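Local coordinates for DUF4276 family protein (Pyrococcus horikoshii, PDB 2P62) that is of unknown function, but belongs to a family with a Toprim-like fold and forms a two-chain assembly in which an interchain disulfide has been seen, at residues A[105-108]-A[109-113]; A[183-186]-A[187-190]; A[223-226]-A[227-231]. One frame throughout, in Å; residues are numbered along the deposited sequence.

Contact 1: A[105-108]-A[109-113]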
ATOM      1  N   PHE A 105       8.320   0.272  27.375  1.00 26.85           N
ATOM      2  CA  PHE A 105       9.381   0.890  28.168  1.00 26.91           C
ATOM      3  C   PHE A 105      10.541  -0.092  28.365  1.00 26.76           C
ATOM      4  O   PHE A 105      11.704   0.252  28.142  1.00 28.99           O
ATOM      5  CB  PHE A 105       8.845   1.361  29.526  1.00 24.14           C
ATOM      6  CG  PHE A 105       9.843   2.157  30.317  1.00 23.17           C
ATOM      7  CD1 PHE A 105      10.805   1.515  31.103  1.00 21.49           C
ATOM      8  CD2 PHE A 105       9.865   3.547  30.234  1.00 20.77           C
ATOM      9  CE1 PHE A 105      11.778   2.247  31.794  1.00 18.91           C
ATOM     10  CE2 PHE A 105      10.834   4.289  30.920  1.00 18.41           C
ATOM     11  CZ  PHE A 105      11.796   3.633  31.703  1.00 17.54           C
ATOM     12  N   GLU A 106      10.228  -1.314  28.783  1.00 26.61           N
ATOM     13  CA  GLU A 106      11.263  -2.329  28.969  1.00 26.92           C
ATOM     14  C   GLU A 106      11.932  -2.654  27.616  1.00 27.01           C
ATOM     15  O   GLU A 106      13.151  -2.815  27.535  1.00 23.65           O
ATOM     16  CB  GLU A 106      10.652  -3.598  29.579  1.00 25.30           C
ATOM     17  CG  GLU A 106      10.223  -3.453  31.039  1.00 29.09           C
ATOM     18  CD  GLU A 106       9.382  -4.632  31.529  1.00 34.54           C
ATOM     19  OE1 GLU A 106       9.761  -5.791  31.227  1.00 37.20           O
ATOM     20  OE2 GLU A 106       8.352  -4.408  32.217  1.00 29.29           O
ATOM     21  N   TRP A 107      11.130  -2.731  26.555  1.00 26.10           N
ATOM     22  CA  TRP A 107      11.649  -3.028  25.224  1.00 27.52           C
ATOM     23  C   TRP A 107      12.752  -2.031  24.837  1.00 28.51           C
ATOM     24  O   TRP A 107      13.866  -2.415  24.463  1.00 28.79           O
ATOM     25  CB  TRP A 107      10.491  -3.003  24.218  1.00 29.58           C
ATOM     26  CG  TRP A 107      10.867  -3.352  22.807  1.00 30.61           C
ATOM     27  CD1 TRP A 107      11.549  -4.457  22.382  1.00 30.23           C
ATOM     28  CD2 TRP A 107      10.587  -2.575  21.633  1.00 29.74           C
ATOM     29  NE1 TRP A 107      11.715  -4.412  21.013  1.00 30.75           N
ATOM     30  CE2 TRP A 107      11.135  -3.270  20.530  1.00 28.91           C
ATOM     31  CE3 TRP A 107       9.924  -1.360  21.407  1.00 28.94           C
ATOM     32  CZ2 TRP A 107      11.047  -2.787  19.219  1.00 31.40           C
ATOM     33  CZ3 TRP A 107       9.834  -0.877  20.098  1.00 32.08           C
ATOM     34  CH2 TRP A 107      10.393  -1.593  19.021  1.00 30.35           C
ATOM     35  N   VAL A 108      12.456  -0.743  24.953  1.00 28.03           N
ATOM     36  CA  VAL A 108      13.439   0.274  24.620  1.00 26.32           C
ATOM     37  C   VAL A 108      14.638   0.214  25.569  1.00 26.00           C
ATOM     38  O   VAL A 108      15.788   0.232  25.135  1.00 23.77           O
ATOM     39  CB  VAL A 108      12.798   1.673  24.675  1.00 25.15           C
ATOM     40  CG1 VAL A 108      13.853   2.758  24.427  1.00 25.02           C
ATOM     41  CG2 VAL A 108      11.694   1.756  23.637  1.00 22.31           C
ATOM     42  N   LEU A 109      14.356   0.138  26.865  1.00 25.26           N
ATOM     43  CA  LEU A 109      15.401   0.083  27.878  1.00 27.22           C
ATOM     44  C   LEU A 109      16.427  -1.026  27.604  1.00 27.68           C
ATOM     45  O   LEU A 109      17.630  -0.849  27.844  1.00 25.52           O
ATOM     46  CB  LEU A 109      14.774  -0.119  29.260  1.00 29.21           C
ATOM     47  CG  LEU A 109      15.751   0.086  30.420  1.00 30.35           C
ATOM     48  CD1 LEU A 109      16.161   1.558  30.487  1.00 29.97           C
ATOM     49  CD2 LEU A 109      15.111  -0.344  31.718  1.00 31.73           C
ATOM     50  N   SER A 110      15.947  -2.166  27.110  1.00 27.18           N
ATOM     51  CA  SER A 110      16.810  -3.307  26.797  1.00 28.45           C
ATOM     52  C   SER A 110      17.781  -3.010  25.648  1.00 29.27           C
ATOM     53  O   SER A 110      18.694  -3.792  25.394  1.00 29.50           O
ATOM     54  CB  SER A 110      15.968  -4.536  26.426  1.00 27.81           C
ATOM     55  OG  SER A 110      15.501  -4.447  25.076  1.00 30.05           O
ATOM     56  N   PHE A 111      17.575  -1.893  24.953  1.00 30.50           N
ATOM     57  CA  PHE A 111      18.448  -1.496  23.848  1.00 33.61           C
ATOM     58  C   PHE A 111      19.577  -0.593  24.332  1.00 35.28           C
ATOM     59  O   PHE A 111      20.571  -0.410  23.636  1.00 36.32           O
ATOM     60  CB  PHE A 111      17.647  -0.744  22.770  1.00 33.92           C
ATOM     61  CG  PHE A 111      16.574  -1.571  22.125  1.00 33.76           C
ATOM     62  CD1 PHE A 111      15.390  -0.985  21.696  1.00 33.64           C
ATOM     63  CD2 PHE A 111      16.734  -2.942  21.981  1.00 35.12           C
ATOM     64  CE1 PHE A 111      14.380  -1.754  21.142  1.00 33.38           C
ATOM     65  CE2 PHE A 111      15.730  -3.722  21.427  1.00 35.49           C
ATOM     66  CZ  PHE A 111      14.551  -3.127  21.009  1.00 34.74           C
ATOM     67  N   LEU A 112      19.425  -0.035  25.531  1.00 36.94           N
ATOM     68  CA  LEU A 112      20.411   0.889  26.084  1.00 38.01           C
ATOM     69  C   LEU A 112      21.394   0.304  27.084  1.00 40.65           C
ATOM     70  O   LEU A 112      21.467   0.757  28.227  1.00 42.49           O
ATOM     71  CB  LEU A 112      19.691   2.066  26.737  1.00 35.81           C
ATOM     72  CG  LEU A 112      18.702   2.812  25.847  1.00 34.98           C
ATOM     73  CD1 LEU A 112      18.018   3.861  26.685  1.00 35.00           C
ATOM     74  CD2 LEU A 112      19.423   3.440  24.651  1.00 33.60           C
ATOM     75  N   ARG A 113      22.162  -0.689  26.658  1.00 43.41           N
ATOM     76  CA  ARG A 113      23.152  -1.307  27.538  1.00 45.26           C
ATOM     77  C   ARG A 113      24.455  -0.484  27.544  1.00 43.77           C
ATOM     78  O   ARG A 113      24.811   0.126  26.539  1.00 42.29           O
ATOM     79  CB  ARG A 113      23.411  -2.737  27.060  1.00 48.37           C
ATOM     80  CG  ARG A 113      23.259  -3.783  28.141  1.00 52.34           C
ATOM     81  CD  ARG A 113      24.613  -4.171  28.697  1.00 55.23           C
ATOM     82  NE  ARG A 113      25.496  -4.676  27.647  1.00 58.11           N
ATOM     83  CZ  ARG A 113      26.673  -5.256  27.871  1.00 59.99           C
ATOM     84  NH1 ARG A 113      27.116  -5.411  29.115  1.00 60.28           N
ATOM     85  NH2 ARG A 113      27.413  -5.673  26.850  1.00 59.22           N
TER
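Phe111 sets the edge of its ring against one face of the Trp107 indole, four residues back near the end of helix 104-109. The pair is a T-shaped (edge-to-face) stack on the five-membered ring, with centroids 4.6 Å apart and planes at 73°. Phe111 CZ makes the nearest approach, 3.1 Å from Trp107 NE1, and CE1 stands over the same face, offset toward its rim. Two different side-chain settings bring the rings together: Trp107 CG is anti to its backbone N (chi1 -177°), whereas Phe111 CG is anti to its carbonyl carbon (chi1 -63°), which turns its ring back toward the preceding residues. There Trp107 O stands 3.3 Å above the centre of the Phe111 ring. The same oxygen accepts from Ser110 OG at 2.7 Å, so the serine hydroxyl ties down the carbonyl just as the helix runs out. With an alanine here in place of Trp107, the edge of Phe111 would probably lose the face it rests on, and the cations of Arg96 and Lys68 would be left without their cation-pi partner. On another side of the helix, Phe105 CE1 touches Leu109 CD2 at 4.2 Å. The backbone bonds change span along the segment: Leu109 N and Ser110 N reach four residues back, to Phe105 O and Glu106 O, while Phe111 N takes Val108 O, three back, at 2.8 Å. Leu109 to Leu112 then forms a type I beta turn. Phe111 leans on Ile71, Pro72 and Leu75 of helix 71-84, and Val108 faces strands 89-97 and 129-136. This is a helix C-terminus unwinding through a turn while packed on the sheet of an alpha/beta fold, consistent with the Toprim-like family.

Contact 2: A[183-186]-A[187-190]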
ATOM      1  N   LYS A 183     -14.855 -13.262  16.547  1.00 38.99           N
ATOM      2  CA  LYS A 183     -14.984 -11.816  16.615  1.00 37.37           C
ATOM      3  C   LYS A 183     -14.035 -11.182  15.609  1.00 35.46           C
ATOM      4  O   LYS A 183     -13.029 -11.767  15.210  1.00 34.03           O
ATOM      5  CB  LYS A 183     -14.649 -11.291  18.012  1.00 39.02           C
ATOM      6  CG  LYS A 183     -15.712 -11.541  19.066  1.00 42.75           C
ATOM      7  CD  LYS A 183     -15.234 -11.054  20.435  1.00 46.55           C
ATOM      8  CE  LYS A 183     -16.216 -11.409  21.547  1.00 47.53           C
ATOM      9  NZ  LYS A 183     -15.670 -11.085  22.902  1.00 48.05           N
ATOM     10  N   LEU A 184     -14.385  -9.972  15.213  1.00 33.15           N
ATOM     11  CA  LEU A 184     -13.615  -9.197  14.269  1.00 31.72           C
ATOM     12  C   LEU A 184     -12.421  -8.548  14.954  1.00 32.12           C
ATOM     13  O   LEU A 184     -12.543  -8.065  16.082  1.00 32.20           O
ATOM     14  CB  LEU A 184     -14.515  -8.115  13.690  1.00 32.71           C
ATOM     15  CG  LEU A 184     -15.220  -8.375  12.360  1.00 32.80           C
ATOM     16  CD1 LEU A 184     -15.651  -9.822  12.219  1.00 33.48           C
ATOM     17  CD2 LEU A 184     -16.387  -7.417  12.268  1.00 31.12           C
ATOM     18  N   THR A 185     -11.268  -8.542  14.282  1.00 30.47           N
ATOM     19  CA  THR A 185     -10.075  -7.895  14.837  1.00 26.73           C
ATOM     20  C   THR A 185     -10.163  -6.403  14.513  1.00 27.69           C
ATOM     21  O   THR A 185     -10.935  -5.994  13.640  1.00 24.76           O
ATOM     22  CB  THR A 185      -8.770  -8.393  14.192  1.00 24.86           C
ATOM     23  OG1 THR A 185      -8.812  -8.134  12.783  1.00 24.14           O
ATOM     24  CG2 THR A 185      -8.555  -9.869  14.448  1.00 21.72           C
ATOM     25  N   PRO A 186      -9.393  -5.565  15.225  1.00 30.13           N
ATOM     26  CA  PRO A 186      -9.468  -4.140  14.905  1.00 29.80           C
ATOM     27  C   PRO A 186      -9.091  -3.908  13.439  1.00 30.35           C
ATOM     28  O   PRO A 186      -9.640  -3.020  12.788  1.00 30.31           O
ATOM     29  CB  PRO A 186      -8.484  -3.507  15.895  1.00 31.03           C
ATOM     30  CG  PRO A 186      -7.531  -4.625  16.220  1.00 34.39           C
ATOM     31  CD  PRO A 186      -8.477  -5.803  16.353  1.00 32.62           C
ATOM     32  N   LYS A 187      -8.166  -4.712  12.915  1.00 30.62           N
ATOM     33  CA  LYS A 187      -7.765  -4.570  11.518  1.00 31.20           C
ATOM     34  C   LYS A 187      -8.906  -4.974  10.587  1.00 31.21           C
ATOM     35  O   LYS A 187      -8.989  -4.496   9.460  1.00 30.87           O
ATOM     36  CB  LYS A 187      -6.521  -5.405  11.208  1.00 33.64           C
ATOM     37  CG  LYS A 187      -5.215  -4.832  11.756  1.00 35.71           C
ATOM     38  CD  LYS A 187      -4.068  -5.807  11.522  1.00 37.65           C
ATOM     39  CE  LYS A 187      -2.830  -5.471  12.357  1.00 42.23           C
ATOM     40  NZ  LYS A 187      -2.073  -4.290  11.853  1.00 43.81           N
ATOM     41  N   ASP A 188      -9.782  -5.860  11.046  1.00 31.03           N
ATOM     42  CA  ASP A 188     -10.916  -6.252  10.219  1.00 30.81           C
ATOM     43  C   ASP A 188     -11.832  -5.026  10.089  1.00 30.41           C
ATOM     44  O   ASP A 188     -12.325  -4.715   9.004  1.00 29.56           O
ATOM     45  CB  ASP A 188     -11.691  -7.412  10.865  1.00 32.28           C
ATOM     46  CG  ASP A 188     -11.033  -8.776  10.643  1.00 34.66           C
ATOM     47  OD1 ASP A 188     -11.382  -9.722  11.388  1.00 36.15           O
ATOM     48  OD2 ASP A 188     -10.188  -8.916   9.726  1.00 33.44           O
ATOM     49  N   VAL A 189     -12.044  -4.324  11.200  1.00 29.71           N
ATOM     50  CA  VAL A 189     -12.907  -3.146  11.214  1.00 28.93           C
ATOM     51  C   VAL A 189     -12.378  -2.084  10.259  1.00 29.45           C
ATOM     52  O   VAL A 189     -13.134  -1.310   9.664  1.00 29.64           O
ATOM     53  CB  VAL A 189     -13.002  -2.530  12.641  1.00 28.22           C
ATOM     54  CG1 VAL A 189     -13.872  -1.276  12.614  1.00 25.05           C
ATOM     55  CG2 VAL A 189     -13.586  -3.546  13.618  1.00 25.01           C
ATOM     56  N   MET A 190     -11.065  -2.050  10.115  1.00 28.61           N
ATOM     57  CA  MET A 190     -10.452  -1.074   9.243  1.00 28.46           C
ATOM     58  C   MET A 190     -10.953  -1.283   7.814  1.00 28.43           C
ATOM     59  O   MET A 190     -11.128  -0.331   7.062  1.00 29.94           O
ATOM     60  CB  MET A 190      -8.938  -1.214   9.327  1.00 27.12           C
ATOM     61  CG  MET A 190      -8.218   0.083   9.616  1.00 28.18           C
ATOM     62  SD  MET A 190      -8.447   0.841  11.217  1.00 18.00           S
ATOM     63  CE  MET A 190      -9.903   1.655  11.053  1.00 27.04           C
TER
HETATM   64  O   HOH W   1      -7.173  -9.335  11.267  1.00 36.94           O
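Thr185 and Asp188 exchange hydrogen bonds in both directions, and Thr185 N comes to Asp188 OD1 from above the carboxylate plane, 45° out of it. The pair is a capping box at the N-terminus of helix 186-196, with Thr185 as N-cap. The bond from Thr185 N to Asp188 OD1 is 3.1 Å long and nearly straight (170°). In return Asp188 N donates to Thr185 OG1 at 3.0 Å, on a more bent path. OG1 can accept there because it sits between the backbone N and the carbonyl carbon (chi1 59°), folded over the first turn. Asp188 CG, anti to its own carbonyl carbon, points back toward the loop. Val189 N closes the first helical turn on Thr185 O at 3.2 Å, and Met190 N follows on Pro186 O. Pro186, which has no backbone N-H to satisfy, occupies the first helical position.

Asp188 OD1 also forms a salt bridge with Lys180 of helix 171-180, so two donors grip one oxygen; the lysine and the helix start would probably favour the charged carboxylate. Lys187 reaches away to a salt bridge with Glu153, and Asp188 packs on Ile195 of the second subunit. Leu184 crosses the aspartate at about a right angle, its CG resting 4.0 Å from Asp188 CB.

Contact 3: A[223-226]-A[227-231]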
ATOM      1  N   LEU A 223     -11.939  15.109  16.345  1.00 37.03           N
ATOM      2  CA  LEU A 223     -10.587  14.537  16.300  1.00 38.04           C
ATOM      3  C   LEU A 223      -9.787  14.896  17.550  1.00 37.28           C
ATOM      4  O   LEU A 223      -9.097  14.051  18.130  1.00 37.50           O
ATOM      5  CB  LEU A 223      -9.815  15.034  15.069  1.00 38.17           C
ATOM      6  CG  LEU A 223      -8.365  14.522  14.955  1.00 37.76           C
ATOM      7  CD1 LEU A 223      -8.388  13.068  14.509  1.00 34.45           C
ATOM      8  CD2 LEU A 223      -7.565  15.369  13.968  1.00 36.13           C
ATOM      9  N   ILE A 224      -9.875  16.156  17.956  1.00 36.97           N
ATOM     10  CA  ILE A 224      -9.167  16.620  19.137  1.00 37.08           C
ATOM     11  C   ILE A 224      -9.659  15.853  20.357  1.00 37.21           C
ATOM     12  O   ILE A 224      -8.861  15.421  21.184  1.00 38.13           O
ATOM     13  CB  ILE A 224      -9.366  18.143  19.329  1.00 37.30           C
ATOM     14  CG1 ILE A 224      -8.553  18.897  18.268  1.00 37.05           C
ATOM     15  CG2 ILE A 224      -8.953  18.557  20.724  1.00 34.93           C
ATOM     16  CD1 ILE A 224      -8.766  20.399  18.265  1.00 41.83           C
ATOM     17  N   ARG A 225     -10.972  15.669  20.453  1.00 37.84           N
ATOM     18  CA  ARG A 225     -11.572  14.939  21.569  1.00 37.79           C
ATOM     19  C   ARG A 225     -11.080  13.493  21.543  1.00 37.21           C
ATOM     20  O   ARG A 225     -10.745  12.907  22.577  1.00 36.37           O
ATOM     21  CB  ARG A 225     -13.095  14.961  21.448  1.00 40.75           C
ATOM     22  CG  ARG A 225     -13.808  14.091  22.461  1.00 43.63           C
ATOM     23  CD  ARG A 225     -15.270  13.876  22.089  1.00 46.10           C
ATOM     24  NE  ARG A 225     -15.805  12.757  22.856  1.00 51.05           N
ATOM     25  CZ  ARG A 225     -16.933  12.113  22.582  1.00 52.10           C
ATOM     26  NH1 ARG A 225     -17.678  12.476  21.541  1.00 52.93           N
ATOM     27  NH2 ARG A 225     -17.305  11.090  23.348  1.00 51.92           N
ATOM     28  N   PHE A 226     -11.052  12.920  20.345  1.00 34.70           N
ATOM     29  CA  PHE A 226     -10.584  11.560  20.173  1.00 33.47           C
ATOM     30  C   PHE A 226      -9.142  11.457  20.668  1.00 33.60           C
ATOM     31  O   PHE A 226      -8.827  10.602  21.496  1.00 33.33           O
ATOM     32  CB  PHE A 226     -10.698  11.154  18.694  1.00 30.86           C
ATOM     33  CG  PHE A 226      -9.717  10.093  18.269  1.00 30.10           C
ATOM     34  CD1 PHE A 226      -8.604  10.431  17.499  1.00 30.51           C
ATOM     35  CD2 PHE A 226      -9.885   8.768  18.662  1.00 28.49           C
ATOM     36  CE1 PHE A 226      -7.673   9.466  17.127  1.00 30.03           C
ATOM     37  CE2 PHE A 226      -8.961   7.792  18.297  1.00 28.45           C
ATOM     38  CZ  PHE A 226      -7.852   8.139  17.530  1.00 29.32           C
ATOM     39  N   LEU A 227      -8.279  12.344  20.172  1.00 34.54           N
ATOM     40  CA  LEU A 227      -6.859  12.361  20.553  1.00 35.14           C
ATOM     41  C   LEU A 227      -6.660  12.472  22.063  1.00 36.95           C
ATOM     42  O   LEU A 227      -5.682  11.953  22.616  1.00 36.48           O
ATOM     43  CB  LEU A 227      -6.135  13.532  19.873  1.00 30.74           C
ATOM     44  CG  LEU A 227      -5.941  13.485  18.354  1.00 29.85           C
ATOM     45  CD1 LEU A 227      -5.338  14.806  17.873  1.00 26.53           C
ATOM     46  CD2 LEU A 227      -5.042  12.307  17.984  1.00 27.19           C
ATOM     47  N   SER A 228      -7.586  13.165  22.721  1.00 37.77           N
ATOM     48  CA  SER A 228      -7.523  13.353  24.163  1.00 39.92           C
ATOM     49  C   SER A 228      -7.982  12.096  24.920  1.00 40.25           C
ATOM     50  O   SER A 228      -7.301  11.640  25.840  1.00 41.40           O
ATOM     51  CB  SER A 228      -8.373  14.567  24.565  1.00 40.27           C
ATOM     52  OG  SER A 228      -8.257  14.844  25.954  1.00 41.87           O
ATOM     53  N   GLU A 229      -9.118  11.525  24.524  1.00 41.21           N
ATOM     54  CA  GLU A 229      -9.636  10.329  25.195  1.00 42.17           C
ATOM     55  C   GLU A 229      -8.734   9.107  25.029  1.00 42.76           C
ATOM     56  O   GLU A 229      -8.760   8.193  25.856  1.00 42.64           O
ATOM     57  CB  GLU A 229     -11.046   9.979  24.692  1.00 42.13           C
ATOM     58  CG  GLU A 229     -12.013  11.145  24.701  1.00 44.47           C
ATOM     59  CD  GLU A 229     -13.460  10.740  24.460  1.00 46.78           C
ATOM     60  OE1 GLU A 229     -13.710   9.757  23.729  1.00 47.35           O
ATOM     61  OE2 GLU A 229     -14.356  11.431  24.992  1.00 47.86           O
ATOM     62  N   VAL A 230      -7.944   9.081  23.958  1.00 42.09           N
ATOM     63  CA  VAL A 230      -7.044   7.954  23.716  1.00 41.79           C
ATOM     64  C   VAL A 230      -5.664   8.277  24.271  1.00 40.27           C
ATOM     65  O   VAL A 230      -4.747   7.459  24.230  1.00 39.23           O
ATOM     66  CB  VAL A 230      -6.922   7.647  22.211  1.00 42.53           C
ATOM     67  CG1 VAL A 230      -5.996   6.469  21.993  1.00 46.81           C
ATOM     68  CG2 VAL A 230      -8.287   7.336  21.634  1.00 43.45           C
ATOM     69  N   ASN A 231      -5.538   9.487  24.799  1.00 40.64           N
ATOM     70  CA  ASN A 231      -4.295   9.979  25.374  1.00 41.66           C
ATOM     71  C   ASN A 231      -3.150  10.036  24.361  1.00 40.16           C
ATOM     72  O   ASN A 231      -2.094   9.440  24.563  1.00 40.20           O
ATOM     73  CB  ASN A 231      -3.890   9.132  26.588  1.00 44.82           C
ATOM     74  CG  ASN A 231      -3.217   9.965  27.680  1.00 48.96           C
ATOM     75  OD1 ASN A 231      -3.777  10.966  28.156  1.00 47.53           O
ATOM     76  ND2 ASN A 231      -2.013   9.558  28.079  1.00 49.98           N
TER
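Charge pairs Arg225 with Glu229, one turn apart on helix 220-229. Arg225 NE gives a 2.9 Å bond to Glu229 OE2, nearly straight at 166°, and NH2 adds a weak second one to the same oxygen. The oxygen lies at the guanidinium edge, in its plane, whereas the arginine meets the carboxylate from above; the two planes stand 85° apart. An extended arginine, with CG anti to the backbone N (chi1 173°), reaches along the helix to this point. Glu229 OE1 is held separately by Tyr158 OH, which would probably limit rotation of the carboxylate.

Apolar contacts occupy other sides of the helix. Phe226 CE2 lies 3.4 Å from Val230 CG2, while CE1 of the same ring touches Leu227 CD2 at 4.0 Å. Leu223 CG meets Leu227 CD1 at 4.2 Å. Helix 152-162 backs Phe226, and helix 233-239 backs Leu227.

Backbone bonds keep alpha-helical spacing up to Val230 N, which donates to Phe226 O at 3.0 Å. Asn231 then takes a positive phi and its N bonds back to Ser228 O, ending the helix in a Schellman motif.

Along the chain the contacts come in the order 1, 2, 3, and none touches another. Contact 1, where helix 104-109 ends beside the mixed sheet, is remote from the other two: its centre lies about 31 Å from that of contact 2 and about 28 Å from that of contact 3. Contacts 2 and 3 belong to the run of helices that follows strand 129-136; their centres are about 21 Å apart and their nearest atoms about 9 Å. Both adjoin helix 152-162, contact 2 through Pro186 and Met190, contact 3 through Phe226 and Val230. Contact 2 alone reaches the second subunit, so one helix start also takes part in the dimer interface, while the two helix ends pack within their own chain.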